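Local atomic coordinates of extracellular solute-binding protein, family 1 (PDB entry 3QUF), a protein that probably captures an extracellular solute and hands it to a membrane transporter for uptake into the cell. Residues K215-K220 with A403-W408; E180-Q185 with A385-I390; F303-R308 with A316-L321; I32-Y37 with L59-G64. One frame throughout, in Å; residues are numbered along the deposited sequence.

How the contacts relate
The four contacts fall into two pairs. Contacts 3 and 4 lie about 12 Å apart, centre to centre, and share the large mixed sheet: helix 311-324 packs beside strands 30-36 and 57-63, with F320 CE1 3.9 Å from L59 CD2. Contacts 1 and 2, about 18 Å apart, join through the successive helices 376-391 and 397-408, where A403 CB lies 3.6 Å from Q386 CD. Centres of different pairs are 36 to 39 Å apart, consistent with the two lobes of a solute-binding protein. Along the chain contact 4 closes first; contacts 1 and 2 interlock, and contact 3 is nested within both loops, so the C-terminal helices return to a lobe begun much earlier.

Contact 1 of 4, residues K215-K220 with A403-W408; sequences KSTFTK and ALDAKW
F218 and D405 bring their backbones closest, CA to CA 5.6 Å, where the first turn of helix 218-221 meets the last turns of helix 397-408. The D405 carboxylate reaches the N-terminal end of the shorter helix. OD1 accepts from F218 N at 2.9 Å, met on its syn side. OD2 takes two donors: T219 N at 2.7 Å, from above the carboxylate plane, and T219 OG1 at 2.6 Å, on the anti lone pair. T219 OG1 lies beside its own backbone N (chi1 -62°), which lets one residue offer both. A carboxylate meeting the first N-H groups of a helix is a familiar way of capping its N-terminal end; here D405 does so beside the N-cap residue T217, whose OG1 accepts from K220 N at 2.9 Å. The negative charge of D405 would probably be eased by these N-H groups. Alongside these polar bonds, the F218 ring carries L404 CB over one face, 3.8 Å from F218 CG, and turns its edge to the face of W408 in a T-shaped stack, planes 76° apart. F218 CE2 also meets W408 CB at 3.8 Å. W222 makes a further edge-to-face pair with F218, and W212 of helix 209-212 adjoins the W408 ring.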
loop_
_atom_site.group_PDB
_atom_site.type_symbol
_atom_site.label_atom_id
_atom_site.label_comp_id
_atom_site.label_asym_id
_atom_site.label_seq_id
_atom_site.Cartn_x
_atom_site.Cartn_y
_atom_site.Cartn_z
ATOM N N LYS A 215 14.106 -17.966 3.044
ATOM C CA LYS A 215 15.375 -17.968 2.293
ATOM C C LYS A 215 16.316 -16.846 2.737
ATOM O O LYS A 215 17.526 -16.866 2.436
ATOM C CB LYS A 215 15.104 -17.842 0.786
ATOM C CG LYS A 215 14.185 -18.921 0.176
ATOM C CD LYS A 215 14.964 -20.135 -0.203
ATOM C CE LYS A 215 14.074 -21.253 -0.692
ATOM N NZ LYS A 215 14.945 -22.397 -1.051
ATOM N N SER A 216 15.776 -15.850 3.439
ATOM C CA SER A 216 16.573 -14.780 3.999
ATOM C C SER A 216 15.967 -14.344 5.337
ATOM O O SER A 216 15.000 -14.941 5.826
ATOM C CB SER A 216 16.641 -13.587 3.032
ATOM O OG SER A 216 17.666 -12.706 3.438
ATOM N N THR A 217 16.541 -13.298 5.902
ATOM C CA THR A 217 16.175 -12.802 7.217
ATOM C C THR A 217 16.167 -11.277 7.221
ATOM O O THR A 217 16.738 -10.648 6.357
ATOM C CB THR A 217 17.164 -13.274 8.298
ATOM O OG1 THR A 217 18.473 -12.719 8.055
ATOM C CG2 THR A 217 17.196 -14.825 8.367
ATOM N N PHE A 218 15.517 -10.699 8.212
ATOM C CA PHE A 218 15.618 -9.249 8.429
ATOM C C PHE A 218 17.072 -8.831 8.685
ATOM O O PHE A 218 17.526 -7.787 8.225
ATOM C CB PHE A 218 14.706 -8.811 9.579
ATOM C CG PHE A 218 13.246 -8.990 9.300
ATOM C CD1 PHE A 218 12.558 -8.075 8.524
ATOM C CD2 PHE A 218 12.539 -10.081 9.815
ATOM C CE1 PHE A 218 11.244 -8.252 8.245
ATOM C CE2 PHE A 218 11.216 -10.269 9.529
ATOM C CZ PHE A 218 10.541 -9.331 8.752
ATOM N N THR A 219 17.820 -9.641 9.439
ATOM C CA THR A 219 19.220 -9.340 9.666
ATOM C C THR A 219 20.009 -9.245 8.383
ATOM O O THR A 219 20.851 -8.364 8.250
ATOM C CB THR A 219 19.851 -10.376 10.608
ATOM O OG1 THR A 219 19.174 -10.284 11.861
ATOM C CG2 THR A 219 21.355 -10.101 10.806
ATOM N N LYS A 220 19.741 -10.131 7.434
ATOM C CA LYS A 220 20.460 -10.066 6.142
ATOM C C LYS A 220 20.038 -8.857 5.310
ATOM O O LYS A 220 20.884 -8.115 4.783
ATOM C CB LYS A 220 20.274 -11.345 5.324
ATOM C CG LYS A 220 21.060 -12.569 5.855
ATOM C CD LYS A 220 20.713 -13.839 5.030
ATOM C CE LYS A 220 20.869 -15.178 5.815
ATOM N NZ LYS A 220 19.823 -16.232 5.417
ATOM N N ALA A 403 15.915 -7.744 16.244
ATOM C CA ALA A 403 14.634 -7.753 16.977
ATOM C C ALA A 403 13.454 -8.189 16.108
ATOM O O ALA A 403 12.584 -8.944 16.537
ATOM C CB ALA A 403 14.360 -6.408 17.612
ATOM N N LEU A 404 13.428 -7.720 14.865
ATOM C CA LEU A 404 12.428 -8.163 13.914
ATOM C C LEU A 404 12.532 -9.674 13.630
ATOM O O LEU A 404 11.528 -10.347 13.600
ATOM C CB LEU A 404 12.503 -7.357 12.620
ATOM C CG LEU A 404 12.002 -5.901 12.720
ATOM C CD1 LEU A 404 12.271 -5.164 11.428
ATOM C CD2 LEU A 404 10.518 -5.841 13.048
ATOM N N ASP A 405 13.750 -10.193 13.433
ATOM C CA ASP A 405 13.933 -11.642 13.235
ATOM C C ASP A 405 13.434 -12.431 14.461
ATOM O O ASP A 405 12.736 -13.444 14.304
ATOM C CB ASP A 405 15.403 -11.960 12.975
ATOM C CG ASP A 405 15.772 -11.859 11.489
ATOM O OD1 ASP A 405 14.908 -12.146 10.641
ATOM O OD2 ASP A 405 16.947 -11.546 11.187
ATOM N N ALA A 406 13.783 -11.943 15.649
ATOM C CA ALA A 406 13.400 -12.581 16.914
ATOM C C ALA A 406 11.900 -12.638 17.015
ATOM O O ALA A 406 11.326 -13.677 17.374
ATOM C CB ALA A 406 14.005 -11.828 18.123
ATOM N N LYS A 407 11.234 -11.535 16.694
ATOM C CA LYS A 407 9.784 -11.502 16.727
ATOM C C LYS A 407 9.133 -12.424 15.669
ATOM O O LYS A 407 8.244 -13.213 15.957
ATOM C CB LYS A 407 9.304 -10.050 16.534
ATOM C CG LYS A 407 7.863 -9.828 16.827
ATOM C CD LYS A 407 7.556 -10.207 18.256
ATOM C CE LYS A 407 6.620 -9.251 18.924
ATOM N NZ LYS A 407 6.845 -9.347 20.371
ATOM N N TRP A 408 9.600 -12.337 14.445
ATOM C CA TRP A 408 9.117 -13.167 13.344
ATOM C C TRP A 408 9.238 -14.661 13.649
ATOM O O TRP A 408 8.324 -15.454 13.337
ATOM C CB TRP A 408 9.921 -12.824 12.085
ATOM C CG TRP A 408 9.437 -13.535 10.853
ATOM C CD1 TRP A 408 10.041 -14.578 10.222
ATOM C CD2 TRP A 408 8.261 -13.253 10.133
ATOM N NE1 TRP A 408 9.302 -14.959 9.133
ATOM C CE2 TRP A 408 8.208 -14.144 9.051
ATOM C CE3 TRP A 408 7.257 -12.288 10.263
ATOM C CZ2 TRP A 408 7.165 -14.139 8.143
ATOM C CZ3 TRP A 408 6.225 -12.280 9.347
ATOM C CH2 TRP A 408 6.181 -13.208 8.312
#

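Contact 2 of 4, residues E180-Q185 with A385-I390; sequences EDFNTQ and AQQQKI
F182 is where 180-185 first touches helix 376-391, and its CA lies 6.7 Å from that of Q388. The ring itself has the carbonyl oxygen of E180 above the centre of one face, while CB rests 4.0 Å from Q388 CG. Its own carbonyl oxygen does the polar work. F182 O accepts from Q387 NE2 and Q388 NE2, each at 3.1 Å, and the two amides arrive from opposite faces of the carbonyl plane: the Q387 nitrogen is modestly tilted from that plane, the Q388 nitrogen well above it. At N183 the link passes through solvent, for a water donates to N183 O and accepts from Q388 NE2 at 2.9 Å; N183 ND2 turns instead to G244 O. Q185 O then receives a second bond from Q387 NE2, at 3.0 Å. Q387 manages this with CG set between its backbone N and carbonyl carbon (chi1 77°) and the chain extended beyond, so that both loop oxygens lie in or close to its amide plane, while OE1 accepts from A187 N. Side-chain amides of the helix, bonded to main-chain carbonyls, thus pin an irregular loop to helix 376-391. A leucine in place of Q387 would probably leave Q185 O and A187 N without these mates and let the loop shift on the helix. The loop links strand 176-178 to helix 188-199; W229 of helix 223-234 packs against E180 and Q387, and R263 of strand 259-264 against Q185.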
loop_
_atom_site.group_PDB
_atom_site.type_symbol
_atom_site.label_atom_id
_atom_site.label_comp_id
_atom_site.label_asym_id
_atom_site.label_seq_id
_atom_site.Cartn_x
_atom_site.Cartn_y
_atom_site.Cartn_z
ATOM N N GLU A 180 8.371 12.954 9.827
ATOM C CA GLU A 180 7.552 11.807 9.468
ATOM C C GLU A 180 6.769 11.249 10.637
ATOM O O GLU A 180 7.207 11.336 11.767
ATOM C CB GLU A 180 8.439 10.741 8.893
ATOM C CG GLU A 180 7.700 9.627 8.196
ATOM C CD GLU A 180 8.624 8.790 7.300
ATOM O OE1 GLU A 180 9.835 8.704 7.590
ATOM O OE2 GLU A 180 8.116 8.231 6.336
ATOM N N ASP A 181 5.589 10.747 10.338
ATOM C CA ASP A 181 4.755 10.057 11.316
ATOM C C ASP A 181 5.313 8.622 11.514
ATOM O O ASP A 181 5.186 7.819 10.632
ATOM C CB ASP A 181 3.318 10.015 10.796
ATOM C CG ASP A 181 2.369 9.239 11.697
ATOM O OD1 ASP A 181 2.569 9.225 12.949
ATOM O OD2 ASP A 181 1.410 8.645 11.142
ATOM N N PHE A 182 6.000 8.379 12.635
ATOM C CA PHE A 182 6.506 7.036 13.013
ATOM C C PHE A 182 5.564 6.240 13.964
ATOM O O PHE A 182 5.943 5.162 14.427
ATOM C CB PHE A 182 7.857 7.152 13.720
ATOM C CG PHE A 182 8.874 7.917 12.962
ATOM C CD1 PHE A 182 9.086 7.654 11.616
ATOM C CD2 PHE A 182 9.646 8.866 13.586
ATOM C CE1 PHE A 182 10.044 8.362 10.898
ATOM C CE2 PHE A 182 10.606 9.584 12.880
ATOM C CZ PHE A 182 10.805 9.332 11.539
ATOM N N ASN A 183 4.362 6.756 14.230
ATOM C CA ASN A 183 3.525 6.283 15.359
ATOM C C ASN A 183 2.584 5.169 15.041
ATOM O O ASN A 183 2.332 4.320 15.886
ATOM C CB ASN A 183 2.633 7.430 15.882
ATOM C CG ASN A 183 3.404 8.457 16.615
ATOM O OD1 ASN A 183 4.605 8.289 16.855
ATOM N ND2 ASN A 183 2.733 9.539 16.995
ATOM N N THR A 184 2.043 5.207 13.822
ATOM C CA THR A 184 0.892 4.413 13.412
ATOM C C THR A 184 1.234 3.296 12.436
ATOM O O THR A 184 0.455 2.368 12.249
ATOM C CB THR A 184 -0.103 5.304 12.665
ATOM O OG1 THR A 184 0.618 6.099 11.707
ATOM C CG2 THR A 184 -0.843 6.210 13.646
ATOM N N GLN A 185 2.387 3.411 11.788
ATOM C CA GLN A 185 2.790 2.433 10.808
ATOM C C GLN A 185 4.287 2.489 10.592
ATOM O O GLN A 185 4.955 3.446 11.014
ATOM C CB GLN A 185 2.054 2.693 9.489
ATOM C CG GLN A 185 2.304 4.077 8.975
ATOM C CD GLN A 185 1.556 4.406 7.693
ATOM O OE1 GLN A 185 0.806 3.586 7.151
ATOM N NE2 GLN A 185 1.771 5.608 7.204
ATOM N N ALA A 385 8.169 0.234 16.992
ATOM C CA ALA A 385 9.035 0.364 18.169
ATOM C C ALA A 385 10.509 0.474 17.776
ATOM O O ALA A 385 11.211 1.358 18.251
ATOM C CB ALA A 385 8.797 -0.828 19.120
ATOM N N GLN A 386 10.960 -0.361 16.836
ATOM C CA GLN A 386 12.372 -0.362 16.468
ATOM C C GLN A 386 12.745 0.900 15.703
ATOM O O GLN A 386 13.822 1.466 15.927
ATOM C CB GLN A 386 12.730 -1.592 15.630
ATOM C CG GLN A 386 12.522 -2.934 16.328
ATOM C CD GLN A 386 13.184 -3.004 17.661
ATOM O OE1 GLN A 386 14.351 -2.662 17.800
ATOM N NE2 GLN A 386 12.458 -3.454 18.656
ATOM N N GLN A 387 11.869 1.370 14.806
ATOM C CA GLN A 387 12.235 2.524 13.996
ATOM C C GLN A 387 12.382 3.760 14.883
ATOM O O GLN A 387 13.284 4.603 14.688
ATOM C CB GLN A 387 11.252 2.740 12.848
ATOM C CG GLN A 387 9.960 3.360 13.197
ATOM C CD GLN A 387 8.930 3.206 12.062
ATOM O OE1 GLN A 387 9.224 2.622 11.014
ATOM N NE2 GLN A 387 7.702 3.714 12.298
ATOM N N GLN A 388 11.497 3.876 15.877
ATOM C CA GLN A 388 11.597 4.982 16.810
ATOM C C GLN A 388 12.930 4.933 17.607
ATOM O O GLN A 388 13.605 5.956 17.780
ATOM C CB GLN A 388 10.376 5.011 17.729
ATOM C CG GLN A 388 9.041 5.354 17.071
ATOM C CD GLN A 388 7.850 5.142 17.995
ATOM O OE1 GLN A 388 8.035 4.858 19.170
ATOM N NE2 GLN A 388 6.633 5.285 17.481
ATOM N N LYS A 389 13.330 3.743 18.055
ATOM C CA LYS A 389 14.599 3.584 18.776
ATOM C C LYS A 389 15.807 3.909 17.896
ATOM O O LYS A 389 16.799 4.435 18.368
ATOM C CB LYS A 389 14.743 2.169 19.332
ATOM C CG LYS A 389 13.760 1.890 20.429
ATOM C CD LYS A 389 13.842 0.442 21.001
ATOM C CE LYS A 389 12.528 0.092 21.714
ATOM N NZ LYS A 389 12.314 -1.365 22.027
ATOM N N ILE A 390 15.730 3.577 16.610
ATOM C CA ILE A 390 16.822 3.947 15.695
ATOM C C ILE A 390 16.922 5.452 15.588
ATOM O O ILE A 390 18.034 6.017 15.693
ATOM C CB ILE A 390 16.639 3.394 14.290
ATOM C CG1 ILE A 390 16.865 1.897 14.261
ATOM C CG2 ILE A 390 17.586 4.137 13.278
ATOM C CD1 ILE A 390 16.354 1.255 12.996
HETATM O O HOH W 1 3.963 4.616 18.462
#

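Contact 3 of 4, residues F303-R308 with A316-L321; sequences FAIASR and AAKKFL
I305 and A317 face each other, CA to CA 6.6 Å, where strand 303-305 runs almost antiparallel to helix 316-321: the axes make an angle of 167° and approach to 9.1 Å. Helix 311-324 follows strand 295-305 in the chain and folds back along it, against the large mixed sheet. Apolar contact does all the work between the two segments. I305 makes most of the contacts. Its CG2, anti to the backbone N, touches A317 CB at 3.8 Å, while the other branch has CG1 beside the backbone N (chi1 -60°) and extends so that CD1 comes to 3.6 Å from K318 CG. Part of the same branch serves the leucine one turn on, with I305 CG1 4.0 Å from L321 CD2. A317, with a methyl alone, lets the strand side chain approach the helix backbone closely: I305 CD1 lies 3.8 Å from A317 C. F303, two residues earlier and on the same side of the strand, makes a looser contact, its CB 4.3 Å from L321 CG.

Other groups tie the contact to its surroundings. The F320 ring meets F34 at an inclined angle and F50 edge to face, and K318 lends only its aliphatic chain here, since NZ is paired with E109 in a salt bridge. Strand backbone bonds, such as A304 with F87, belong to the sheet instead.

With no directional bonds between them, strand and helix are matched by shape and by exclusion of water, and their relative position is probably fixed by the close fit of I305 between A317, K318 and L321.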
loop_
_atom_site.group_PDB
_atom_site.type_symbol
_atom_site.label_atom_id
_atom_site.label_comp_id
_atom_site.label_asym_id
_atom_site.label_seq_id
_atom_site.Cartn_x
_atom_site.Cartn_y
_atom_site.Cartn_z
ATOM N N PHE A 303 -10.607 -9.224 -4.201
ATOM C CA PHE A 303 -11.913 -9.865 -4.261
ATOM C C PHE A 303 -11.766 -11.342 -4.507
ATOM O O PHE A 303 -10.967 -11.744 -5.339
ATOM C CB PHE A 303 -12.742 -9.240 -5.381
ATOM C CG PHE A 303 -13.093 -7.807 -5.126
ATOM C CD1 PHE A 303 -12.146 -6.807 -5.285
ATOM C CD2 PHE A 303 -14.348 -7.459 -4.646
ATOM C CE1 PHE A 303 -12.464 -5.473 -4.974
ATOM C CE2 PHE A 303 -14.646 -6.139 -4.354
ATOM C CZ PHE A 303 -13.701 -5.161 -4.512
ATOM N N ALA A 304 -12.549 -12.137 -3.802
ATOM C CA ALA A 304 -12.479 -13.588 -3.848
ATOM C C ALA A 304 -13.876 -14.184 -3.915
ATOM O O ALA A 304 -14.887 -13.533 -3.555
ATOM C CB ALA A 304 -11.739 -14.092 -2.598
ATOM N N ILE A 305 -13.939 -15.408 -4.418
ATOM C CA ILE A 305 -15.173 -16.175 -4.518
ATOM C C ILE A 305 -15.069 -17.393 -3.554
ATOM O O ILE A 305 -14.008 -17.981 -3.387
ATOM C CB ILE A 305 -15.391 -16.648 -5.998
ATOM C CG1 ILE A 305 -15.491 -15.454 -6.936
ATOM C CG2 ILE A 305 -16.613 -17.558 -6.100
ATOM C CD1 ILE A 305 -15.569 -15.786 -8.427
ATOM N N ALA A 306 -16.192 -17.771 -2.953
ATOM C CA ALA A 306 -16.268 -18.920 -2.035
ATOM C C ALA A 306 -16.036 -20.213 -2.814
ATOM O O ALA A 306 -16.701 -20.465 -3.835
ATOM C CB ALA A 306 -17.628 -18.993 -1.377
ATOM N N SER A 307 -15.166 -21.062 -2.299
ATOM C CA SER A 307 -15.070 -22.415 -2.839
ATOM C C SER A 307 -16.302 -23.260 -2.496
ATOM O O SER A 307 -16.637 -24.190 -3.243
ATOM C CB SER A 307 -13.791 -23.079 -2.381
ATOM O OG SER A 307 -13.807 -23.149 -0.979
ATOM N N ARG A 308 -16.963 -22.956 -1.384
ATOM C CA ARG A 308 -18.180 -23.632 -0.966
ATOM C C ARG A 308 -19.393 -22.833 -1.418
ATOM O O ARG A 308 -19.947 -21.990 -0.673
ATOM C CB ARG A 308 -18.191 -23.843 0.551
ATOM C CG ARG A 308 -19.428 -24.545 1.078
ATOM C CD ARG A 308 -19.126 -25.478 2.170
ATOM N NE ARG A 308 -18.496 -24.796 3.286
ATOM C CZ ARG A 308 -19.172 -24.201 4.256
ATOM N NH1 ARG A 308 -18.497 -23.601 5.226
ATOM N NH2 ARG A 308 -20.494 -24.198 4.277
ATOM N N ALA A 316 -22.062 -16.950 -11.404
ATOM C CA ALA A 316 -22.584 -15.608 -11.228
ATOM C C ALA A 316 -21.538 -14.704 -10.554
ATOM O O ALA A 316 -21.403 -13.523 -10.907
ATOM C CB ALA A 316 -23.898 -15.629 -10.401
ATOM N N ALA A 317 -20.843 -15.228 -9.557
ATOM C CA ALA A 317 -19.781 -14.490 -8.867
ATOM C C ALA A 317 -18.642 -14.115 -9.806
ATOM O O ALA A 317 -18.100 -12.997 -9.728
ATOM C CB ALA A 317 -19.297 -15.289 -7.630
ATOM N N LYS A 318 -18.309 -15.018 -10.724
ATOM C CA LYS A 318 -17.312 -14.711 -11.741
ATOM C C LYS A 318 -17.777 -13.537 -12.629
ATOM O O LYS A 318 -16.942 -12.719 -13.050
ATOM C CB LYS A 318 -16.994 -15.931 -12.590
ATOM C CG LYS A 318 -16.223 -16.981 -11.798
ATOM C CD LYS A 318 -15.932 -18.243 -12.633
ATOM C CE LYS A 318 -15.203 -19.319 -11.860
ATOM N NZ LYS A 318 -15.117 -20.581 -12.662
ATOM N N LYS A 319 -19.076 -13.476 -12.932
ATOM C CA LYS A 319 -19.598 -12.309 -13.680
ATOM C C LYS A 319 -19.446 -11.002 -12.899
ATOM O O LYS A 319 -19.187 -9.951 -13.480
ATOM C CB LYS A 319 -21.057 -12.525 -14.087
ATOM C CG LYS A 319 -21.214 -13.526 -15.209
ATOM C CD LYS A 319 -22.677 -13.583 -15.671
ATOM C CE LYS A 319 -22.900 -14.571 -16.820
ATOM N NZ LYS A 319 -24.202 -14.284 -17.532
ATOM N N PHE A 320 -19.587 -11.051 -11.578
ATOM C CA PHE A 320 -19.365 -9.884 -10.752
ATOM C C PHE A 320 -17.896 -9.439 -10.753
ATOM O O PHE A 320 -17.599 -8.266 -10.989
ATOM C CB PHE A 320 -19.835 -10.107 -9.328
ATOM C CG PHE A 320 -19.690 -8.895 -8.464
ATOM C CD1 PHE A 320 -20.492 -7.783 -8.652
ATOM C CD2 PHE A 320 -18.723 -8.853 -7.475
ATOM C CE1 PHE A 320 -20.326 -6.674 -7.867
ATOM C CE2 PHE A 320 -18.586 -7.758 -6.657
ATOM C CZ PHE A 320 -19.360 -6.666 -6.843
ATOM N N LEU A 321 -16.975 -10.401 -10.627
ATOM C CA LEU A 321 -15.535 -10.078 -10.717
ATOM C C LEU A 321 -15.181 -9.527 -12.082
ATOM O O LEU A 321 -14.408 -8.568 -12.181
ATOM C CB LEU A 321 -14.677 -11.275 -10.306
ATOM C CG LEU A 321 -14.398 -11.340 -8.780
ATOM C CD1 LEU A 321 -15.564 -11.563 -7.943
ATOM C CD2 LEU A 321 -13.347 -12.448 -8.475
#

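Contact 4 of 4, residues I32-Y37 with L59-G64; sequences ISFYSY and LDVQYG
S36 N donates to Q62 O at 2.8 Å in a nearly straight bond (174°), with a longer C-H...O contact from the CA of Y35 as a minor adjunct. Four more backbone bonds of the same kind, from D60 N to I32 O through to G64 N to S36 O at 2.8 Å, knit the parallel pair, whose axes lie 4.6 Å apart at 18°. On one face L59 CD1 wedges between I32 CG1 (3.7 Å) and F34 CB (3.8 Å), and the side chains of F34 and V61 run side by side, pointing the same way. On the other face Y35 swings its ring over toward the neighbouring strand (CG anti to the backbone N, chi1 -173°), bringing Q62 CB to the ring edge, 3.8 Å from CD1. A water lies 2.6 Å from Y35 OH and donates a longer bond to Y63 O, T73 is a second partner of the hydroxyl, and the ring stacks on Y70 and meets R77 in a cation-pi contact. A leucine at Y35 would probably leave T73 and the water without their hydroxyl mate and R77 without its aromatic face. V61 and L59 pack on helix 40-53, the connector between these strands, so the whole is a beta-alpha-beta crossover, a building block of the solute-binding protein lobe.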
loop_
_atom_site.group_PDB
_atom_site.type_symbol
_atom_site.label_atom_id
_atom_site.label_comp_id
_atom_site.label_asym_id
_atom_site.label_seq_id
_atom_site.Cartn_x
_atom_site.Cartn_y
_atom_site.Cartn_z
ATOM N N ILE A 32 -26.852 -14.723 -5.259
ATOM C CA ILE A 32 -25.517 -14.737 -4.630
ATOM C C ILE A 32 -25.411 -13.655 -3.564
ATOM O O ILE A 32 -26.247 -12.730 -3.542
ATOM C CB ILE A 32 -24.370 -14.600 -5.637
ATOM C CG1 ILE A 32 -24.504 -13.334 -6.515
ATOM C CG2 ILE A 32 -24.338 -15.876 -6.516
ATOM C CD1 ILE A 32 -23.285 -13.083 -7.436
ATOM N N SER A 33 -24.439 -13.813 -2.661
ATOM C CA SER A 33 -24.200 -12.856 -1.610
ATOM C C SER A 33 -22.785 -12.313 -1.670
ATOM O O SER A 33 -21.873 -12.966 -2.182
ATOM C CB SER A 33 -24.462 -13.465 -0.237
ATOM O OG SER A 33 -23.706 -14.645 -0.106
ATOM N N PHE A 34 -22.606 -11.106 -1.151
ATOM C CA PHE A 34 -21.306 -10.439 -1.112
ATOM C C PHE A 34 -21.186 -9.836 0.260
ATOM O O PHE A 34 -22.067 -9.053 0.646
ATOM C CB PHE A 34 -21.269 -9.370 -2.200
ATOM C CG PHE A 34 -20.041 -8.465 -2.221
ATOM C CD1 PHE A 34 -18.819 -8.826 -1.717
ATOM C CD2 PHE A 34 -20.157 -7.205 -2.807
ATOM C CE1 PHE A 34 -17.727 -7.935 -1.754
ATOM C CE2 PHE A 34 -19.090 -6.325 -2.842
ATOM C CZ PHE A 34 -17.903 -6.667 -2.322
ATOM N N TYR A 35 -20.214 -10.286 1.040
ATOM C CA TYR A 35 -19.928 -9.666 2.334
ATOM C C TYR A 35 -18.756 -8.757 2.070
ATOM O O TYR A 35 -17.628 -9.210 1.872
ATOM C CB TYR A 35 -19.599 -10.691 3.407
ATOM C CG TYR A 35 -19.471 -10.069 4.777
ATOM C CD1 TYR A 35 -20.439 -9.192 5.241
ATOM C CD2 TYR A 35 -18.414 -10.333 5.594
ATOM C CE1 TYR A 35 -20.342 -8.608 6.511
ATOM C CE2 TYR A 35 -18.304 -9.755 6.868
ATOM C CZ TYR A 35 -19.261 -8.886 7.301
ATOM O OH TYR A 35 -19.231 -8.318 8.555
ATOM N N SER A 36 -19.034 -7.462 2.029
ATOM C CA SER A 36 -18.098 -6.448 1.527
ATOM C C SER A 36 -17.307 -5.703 2.620
ATOM O O SER A 36 -17.878 -5.198 3.584
ATOM C CB SER A 36 -18.875 -5.419 0.716
ATOM O OG SER A 36 -18.044 -4.364 0.254
ATOM N N TYR A 37 -15.997 -5.673 2.463
ATOM C CA TYR A 37 -15.119 -4.828 3.296
ATOM C C TYR A 37 -15.413 -3.344 3.039
ATOM O O TYR A 37 -15.272 -2.489 3.916
ATOM C CB TYR A 37 -13.697 -5.120 2.945
ATOM C CG TYR A 37 -12.667 -4.229 3.563
ATOM C CD1 TYR A 37 -12.265 -4.416 4.861
ATOM C CD2 TYR A 37 -12.175 -3.171 2.856
ATOM C CE1 TYR A 37 -11.291 -3.579 5.420
ATOM C CE2 TYR A 37 -11.211 -2.328 3.389
ATOM C CZ TYR A 37 -10.803 -2.533 4.671
ATOM O OH TYR A 37 -9.852 -1.682 5.208
ATOM N N LEU A 59 -28.072 -10.079 -6.277
ATOM C CA LEU A 59 -26.925 -9.902 -5.383
ATOM C C LEU A 59 -27.362 -9.294 -4.049
ATOM O O LEU A 59 -27.965 -8.215 -4.022
ATOM C CB LEU A 59 -25.877 -9.063 -6.086
ATOM C CG LEU A 59 -24.587 -8.753 -5.350
ATOM C CD1 LEU A 59 -23.877 -10.041 -4.944
ATOM C CD2 LEU A 59 -23.591 -7.859 -6.166
ATOM N N ASP A 60 -27.168 -10.032 -2.970
ATOM C CA ASP A 60 -27.462 -9.577 -1.601
ATOM C C ASP A 60 -26.139 -9.138 -0.999
ATOM O O ASP A 60 -25.238 -9.958 -0.819
ATOM C CB ASP A 60 -28.070 -10.714 -0.767
ATOM C CG ASP A 60 -28.354 -10.311 0.692
ATOM O OD1 ASP A 60 -28.559 -9.118 0.969
ATOM O OD2 ASP A 60 -28.387 -11.202 1.563
ATOM N N VAL A 61 -26.016 -7.850 -0.699
ATOM C CA VAL A 61 -24.796 -7.286 -0.175
ATOM C C VAL A 61 -24.927 -6.889 1.272
ATOM O O VAL A 61 -25.916 -6.224 1.637
ATOM C CB VAL A 61 -24.330 -6.067 -0.999
ATOM C CG1 VAL A 61 -22.938 -5.565 -0.528
ATOM C CG2 VAL A 61 -24.288 -6.402 -2.466
ATOM N N GLN A 62 -23.976 -7.339 2.085
ATOM C CA GLN A 62 -23.774 -6.864 3.439
ATOM C C GLN A 62 -22.442 -6.152 3.577
ATOM O O GLN A 62 -21.443 -6.458 2.916
ATOM C CB GLN A 62 -23.934 -7.995 4.438
ATOM C CG GLN A 62 -25.301 -8.662 4.287
ATOM C CD GLN A 62 -25.877 -9.225 5.587
ATOM O OE1 GLN A 62 -25.494 -10.303 6.024
ATOM N NE2 GLN A 62 -26.836 -8.494 6.192
ATOM N N TYR A 63 -22.432 -5.139 4.429
ATOM C CA TYR A 63 -21.285 -4.213 4.491
ATOM C C TYR A 63 -20.612 -4.350 5.870
ATOM O O TYR A 63 -21.294 -4.436 6.907
ATOM C CB TYR A 63 -21.757 -2.788 4.158
ATOM C CG TYR A 63 -22.422 -2.596 2.778
ATOM C CD1 TYR A 63 -21.679 -2.246 1.689
ATOM C CD2 TYR A 63 -23.824 -2.730 2.573
ATOM C CE1 TYR A 63 -22.241 -2.070 0.412
ATOM C CE2 TYR A 63 -24.396 -2.543 1.266
ATOM C CZ TYR A 63 -23.581 -2.213 0.202
ATOM O OH TYR A 63 -24.062 -2.017 -1.113
ATOM N N GLY A 64 -19.277 -4.455 5.896
ATOM C CA GLY A 64 -18.525 -4.499 7.142
ATOM C C GLY A 64 -18.657 -3.148 7.842
ATOM O O GLY A 64 -18.830 -2.105 7.179
HETATM O O HOH W 2 -21.161 -6.700 9.298
#